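Local coordinates for protein enolase-phosphatase E1 (Saccharomyces cerevisiae, PDB 2G80) that probably catalyses the magnesium-dependent enolisation and dephosphorylation of 2,3-diketo-5-methylthiopentyl-1-phosphate to an acireductone in the methionine salvage pathway, at residues V140-S145 with S173-Y178; S205-L210 with V223-G228. All coordinates share one frame; numbering follows the deposited sequence.

How the interactions relate
Both contacts pair neighbouring strands of one parallel sheet, the Rossmann-like core of the HAD hydrolase, on the two flanks of strand 33-36. Interaction 1 joins strand 140-143 to 177-179, an outermost strand of the sheet; interaction 2 joins 207-211 to 226-230, the next strand out toward 246-247. Their centres are about 15 Å apart and no atoms touch. Each closes a beta-alpha-beta unit, through helix 148-156 and helix 214-221 respectively. Interaction 1 is partly buried and includes a side-chain carboxylate, Asp176, that grips the start of a strand; interaction 2 is buried, its hydrogen bonds are all backbone to backbone, and its side-chain contacts are aliphatic.

Interaction 1. Residues V140-S145 with S173-Y178; sequences VFIYSS and SYIDGY
Val140 opens the strand 140-143 side of a parallel beta-alpha-beta unit, whose helix 148-156 leads on to strand 177-179 in the Rossmann-like HAD core, and Asp176 grips it twice. Val140 N gives a nearly straight hydrogen bond (171°) to Asp176 OD2 at 3.0 Å, on the anti lone pair of that oxygen. In return Asp176 N reaches Val140 O at 2.8 Å. The carboxylate thus serves a strand-end N-H from an exposed residue.

Phe141 stands on the opposite face of the sheet from Ile142. Its CG lies anti to the carbonyl carbon (chi1 -64°), which turns the ring toward the 176-177 backbone. Asp176 CB sits over one ring face near the rim, a CH-pi contact 4.1 Å from the Phe141 centroid, while Phe141 CD1 comes to 3.4 Å from Gly177 CA. With no CB on Gly177, the ring comes this close to the backbone. Ile200 of helix 190-200 and Leu35 also pack on Phe141. A serine in place of Phe141 would probably open a gap beside Gly177 and leave the Asp176 methylene without its aromatic seat.

Ile142 N donates to Gly177 O at 3.0 Å, and Ile142 pairs with Tyr178 in parallel register. Its CG1 meets Ile175 CG2, the two side chains crossing at about a right angle. Ile175 CG2 also lies over one face of the Tyr178 ring, 3.3 Å above its plane and offset toward the rim.

Beyond, the chain runs to Ser144 and Ser145, predicted to bind substrate; Ser144 OG hydrogen-bonds OE1 of Glu39, a magnesium ligand.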
loop_
_atom_site.group_PDB
_atom_site.type_symbol
_atom_site.label_atom_id
_atom_site.label_comp_id
_atom_site.label_asym_id
_atom_site.label_seq_id
_atom_site.Cartn_x
_atom_site.Cartn_y
_atom_site.Cartn_z
ATOM N N VAL A 140 -0.032 15.648 2.303
ATOM C CA VAL A 140 -0.261 14.230 2.583
ATOM C C VAL A 140 0.713 13.370 1.783
ATOM O O VAL A 140 0.693 13.415 0.566
ATOM C CB VAL A 140 -1.697 13.807 2.213
ATOM C CG1 VAL A 140 -1.901 12.255 2.375
ATOM C CG2 VAL A 140 -2.711 14.599 3.056
ATOM N N PHE A 141 1.491 12.560 2.505
ATOM C CA PHE A 141 2.442 11.605 1.982
ATOM C C PHE A 141 2.089 10.195 2.457
ATOM O O PHE A 141 1.605 10.001 3.574
ATOM C CB PHE A 141 3.868 11.971 2.425
ATOM C CG PHE A 141 4.342 13.277 1.872
ATOM C CD1 PHE A 141 5.089 13.313 0.716
ATOM C CD2 PHE A 141 3.980 14.480 2.476
ATOM C CE1 PHE A 141 5.521 14.505 0.185
ATOM C CE2 PHE A 141 4.406 15.702 1.954
ATOM C CZ PHE A 141 5.175 15.722 0.814
ATOM N N ILE A 142 2.329 9.220 1.591
ATOM C CA ILE A 142 2.062 7.806 1.879
ATOM C C ILE A 142 3.404 7.094 2.108
ATOM O O ILE A 142 4.391 7.436 1.452
ATOM C CB ILE A 142 1.277 7.142 0.709
ATOM C CG1 ILE A 142 0.015 7.951 0.333
ATOM C CG2 ILE A 142 0.864 5.706 1.054
ATOM C CD1 ILE A 142 -1.055 8.073 1.408
ATOM N N TYR A 143 3.441 6.188 3.103
ATOM C CA TYR A 143 4.588 5.299 3.362
ATOM C C TYR A 143 4.055 3.879 3.539
ATOM O O TYR A 143 3.298 3.628 4.479
ATOM C CB TYR A 143 5.379 5.728 4.599
ATOM C CG TYR A 143 6.659 4.948 4.935
ATOM C CD1 TYR A 143 7.485 4.386 3.933
ATOM C CD2 TYR A 143 7.130 4.909 6.251
ATOM C CE1 TYR A 143 8.692 3.725 4.255
ATOM C CE2 TYR A 143 8.344 4.284 6.572
ATOM C CZ TYR A 143 9.116 3.696 5.582
ATOM O OH TYR A 143 10.271 3.071 5.937
ATOM N N SER A 144 4.461 2.963 2.655
ATOM C CA SER A 144 3.972 1.570 2.676
ATOM C C SER A 144 5.035 0.537 2.269
ATOM O O SER A 144 6.037 0.898 1.707
ATOM C CB SER A 144 2.756 1.466 1.730
ATOM O OG SER A 144 2.114 0.203 1.833
ATOM N N SER A 145 4.792 -0.745 2.558
ATOM C CA SER A 145 5.676 -1.858 2.094
ATOM C C SER A 145 5.540 -2.061 0.576
ATOM O O SER A 145 6.493 -2.487 -0.088
ATOM C CB SER A 145 5.378 -3.174 2.829
ATOM O OG SER A 145 4.027 -3.586 2.642
ATOM N N SER A 173 -4.251 13.072 -7.453
ATOM C CA SER A 173 -4.132 14.535 -7.426
ATOM C C SER A 173 -4.155 15.122 -5.986
ATOM O O SER A 173 -3.824 16.262 -5.830
ATOM C CB SER A 173 -5.172 15.225 -8.316
ATOM O OG SER A 173 -6.459 15.156 -7.725
ATOM N N TYR A 174 -4.512 14.343 -4.958
ATOM C CA TYR A 174 -4.511 14.809 -3.558
ATOM C C TYR A 174 -3.319 14.343 -2.726
ATOM O O TYR A 174 -3.157 14.807 -1.621
ATOM C CB TYR A 174 -5.800 14.417 -2.864
ATOM C CG TYR A 174 -7.020 14.903 -3.611
ATOM C CD1 TYR A 174 -7.523 16.200 -3.439
ATOM C CD2 TYR A 174 -7.663 14.062 -4.514
ATOM C CE1 TYR A 174 -8.664 16.639 -4.167
ATOM C CE2 TYR A 174 -8.780 14.469 -5.241
ATOM C CZ TYR A 174 -9.280 15.750 -5.066
ATOM O OH TYR A 174 -10.390 16.094 -5.796
ATOM N N ILE A 175 -2.478 13.468 -3.275
ATOM C CA ILE A 175 -1.328 12.896 -2.592
ATOM C C ILE A 175 -0.077 13.635 -3.054
ATOM O O ILE A 175 0.187 13.724 -4.241
ATOM C CB ILE A 175 -1.274 11.364 -2.826
ATOM C CG1 ILE A 175 -2.505 10.727 -2.144
ATOM C CG2 ILE A 175 0.000 10.760 -2.225
ATOM C CD1 ILE A 175 -2.809 9.317 -2.560
ATOM N N ASP A 176 0.693 14.167 -2.107
ATOM C CA ASP A 176 1.909 14.922 -2.424
ATOM C C ASP A 176 3.167 14.081 -2.618
ATOM O O ASP A 176 4.174 14.569 -3.157
ATOM C CB ASP A 176 2.087 16.014 -1.387
ATOM C CG ASP A 176 0.894 16.933 -1.362
ATOM O OD1 ASP A 176 0.723 17.694 -2.336
ATOM O OD2 ASP A 176 0.074 16.813 -0.438
ATOM N N GLY A 177 3.120 12.824 -2.197
ATOM C CA GLY A 177 4.273 11.958 -2.344
ATOM C C GLY A 177 4.044 10.575 -1.785
ATOM O O GLY A 177 3.103 10.343 -1.057
ATOM N N TYR A 178 4.946 9.683 -2.144
ATOM C CA TYR A 178 4.872 8.270 -1.826
ATOM C C TYR A 178 6.244 7.818 -1.413
ATOM O O TYR A 178 7.211 8.201 -2.054
ATOM C CB TYR A 178 4.482 7.458 -3.075
ATOM C CG TYR A 178 3.239 7.955 -3.755
ATOM C CD1 TYR A 178 3.314 8.940 -4.752
ATOM C CD2 TYR A 178 1.987 7.450 -3.422
ATOM C CE1 TYR A 178 2.141 9.426 -5.382
ATOM C CE2 TYR A 178 0.808 7.926 -4.047
ATOM C CZ TYR A 178 0.909 8.921 -5.015
ATOM O OH TYR A 178 -0.220 9.394 -5.630
#

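Interaction 2. Residues S205-L210 with V223-G228; sequences SEVLFL and VGIATG
Phe209 and Ala226 share the straightest of three backbone hydrogen bonds: Phe209 N to Ala226 O, 2.8 Å at 171°. Phe209 O accepts from Gly228 N at 2.9 Å, and Ala226 N makes a weak, bent bond (134°) to Val207 O. CA-H...O contacts supplement these, among them Thr227 CA to Phe209 O at 3.3 Å.

The pairing is parallel, the short strand segments running at 28° to each other, and it completes a beta-alpha-beta crossover through helix 214-221 in the Rossmann-like HAD core. On the far side of strand 207-211, the backbones of Leu208 and Leu210 bond to strand 33-36, and Leu210 also to Asp37, a magnesium ligand.

Apolar contacts fall on both sheet faces. Ile225 CG2 touches both Val207 CG1 and Phe209 CB, 3.8 Å from each. The Phe209 ring itself leads away from strand 226-230 to Leu217 and Ala220 of helix 214-221 and to Tyr193.

On the face of Leu208 and Leu210, Leu208 CD1 bends in over the Ala226 carbonyl, 3.6 Å from Ala226 C, and also meets the Ala226 methyl. Farther along, Leu210 CD2 lies 3.9 Å from Gly228 CA, on the side where Gly228 carries no CB.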
loop_
_atom_site.group_PDB
_atom_site.type_symbol
_atom_site.label_atom_id
_atom_site.label_comp_id
_atom_site.label_asym_id
_atom_site.label_seq_id
_atom_site.Cartn_x
_atom_site.Cartn_y
_atom_site.Cartn_z
ATOM N N SER A 205 8.342 17.844 14.427
ATOM C CA SER A 205 7.214 18.293 15.281
ATOM C C SER A 205 5.957 18.700 14.486
ATOM O O SER A 205 4.865 18.589 15.007
ATOM C CB SER A 205 7.659 19.446 16.195
ATOM O OG SER A 205 8.216 20.483 15.407
ATOM N N GLU A 206 6.130 19.119 13.228
ATOM C CA GLU A 206 5.027 19.466 12.325
ATOM C C GLU A 206 4.410 18.261 11.576
ATOM O O GLU A 206 3.469 18.463 10.795
ATOM C CB GLU A 206 5.496 20.473 11.261
ATOM C CG GLU A 206 5.970 21.836 11.764
ATOM C CD GLU A 206 6.656 22.675 10.655
ATOM O OE1 GLU A 206 6.982 22.140 9.546
ATOM O OE2 GLU A 206 6.897 23.882 10.908
ATOM N N VAL A 207 4.933 17.036 11.775
ATOM C CA VAL A 207 4.439 15.837 11.069
ATOM C C VAL A 207 3.639 14.931 12.014
ATOM O O VAL A 207 4.074 14.710 13.129
ATOM C CB VAL A 207 5.603 15.023 10.409
ATOM C CG1 VAL A 207 5.064 13.864 9.539
ATOM C CG2 VAL A 207 6.486 15.937 9.548
ATOM N N LEU A 208 2.451 14.478 11.587
ATOM C CA LEU A 208 1.715 13.401 12.295
ATOM C C LEU A 208 1.763 12.123 11.420
ATOM O O LEU A 208 1.348 12.147 10.249
ATOM C CB LEU A 208 0.254 13.753 12.576
ATOM C CG LEU A 208 -0.603 12.703 13.316
ATOM C CD1 LEU A 208 -0.049 12.409 14.687
ATOM C CD2 LEU A 208 -2.077 13.151 13.426
ATOM N N PHE A 209 2.249 11.023 11.998
ATOM C CA PHE A 209 2.307 9.712 11.334
ATOM C C PHE A 209 1.210 8.789 11.915
ATOM O O PHE A 209 1.151 8.572 13.133
ATOM C CB PHE A 209 3.705 9.110 11.490
ATOM C CG PHE A 209 3.853 7.702 10.952
ATOM C CD1 PHE A 209 3.377 7.345 9.687
ATOM C CD2 PHE A 209 4.558 6.743 11.686
ATOM C CE1 PHE A 209 3.558 6.059 9.188
ATOM C CE2 PHE A 209 4.737 5.450 11.203
ATOM C CZ PHE A 209 4.258 5.104 9.958
ATOM N N LEU A 210 0.351 8.284 11.027
ATOM C CA LEU A 210 -0.756 7.403 11.370
ATOM C C LEU A 210 -0.495 6.000 10.806
ATOM O O LEU A 210 -0.255 5.820 9.599
ATOM C CB LEU A 210 -2.072 7.953 10.845
ATOM C CG LEU A 210 -2.457 9.350 11.366
ATOM C CD1 LEU A 210 -3.469 10.022 10.423
ATOM C CD2 LEU A 210 -2.932 9.319 12.810
ATOM N N VAL A 223 12.744 10.125 15.936
ATOM C CA VAL A 223 13.141 11.390 15.286
ATOM C C VAL A 223 12.132 12.543 15.526
ATOM O O VAL A 223 12.164 13.538 14.812
ATOM C CB VAL A 223 13.473 11.205 13.768
ATOM C CG1 VAL A 223 14.860 10.618 13.607
ATOM C CG2 VAL A 223 12.388 10.395 13.011
ATOM N N GLY A 224 11.264 12.401 16.533
ATOM C CA GLY A 224 10.360 13.455 16.970
ATOM C C GLY A 224 9.037 13.650 16.254
ATOM O O GLY A 224 8.301 14.626 16.544
ATOM N N ILE A 225 8.713 12.727 15.352
ATOM C CA ILE A 225 7.468 12.798 14.606
ATOM C C ILE A 225 6.307 12.390 15.542
ATOM O O ILE A 225 6.401 11.371 16.217
ATOM C CB ILE A 225 7.499 11.869 13.352
ATOM C CG1 ILE A 225 8.657 12.226 12.389
ATOM C CG2 ILE A 225 6.111 11.868 12.626
ATOM C CD1 ILE A 225 8.772 11.261 11.226
ATOM N N ALA A 226 5.217 13.170 15.537
ATOM C CA ALA A 226 3.993 12.846 16.310
ATOM C C ALA A 226 3.340 11.590 15.690
ATOM O O ALA A 226 3.433 11.340 14.495
ATOM C CB ALA A 226 3.031 14.016 16.343
ATOM N N THR A 227 2.720 10.792 16.534
ATOM C CA THR A 227 2.207 9.482 16.176
ATOM C C THR A 227 0.758 9.337 16.595
ATOM O O THR A 227 0.333 9.952 17.577
ATOM C CB THR A 227 2.997 8.377 16.934
ATOM O OG1 THR A 227 2.916 8.640 18.341
ATOM C CG2 THR A 227 4.423 8.369 16.527
ATOM N N GLY A 228 0.027 8.515 15.847
ATOM C CA GLY A 228 -1.382 8.180 16.153
ATOM C C GLY A 228 -1.614 6.739 15.739
ATOM O O GLY A 228 -1.164 6.351 14.642
#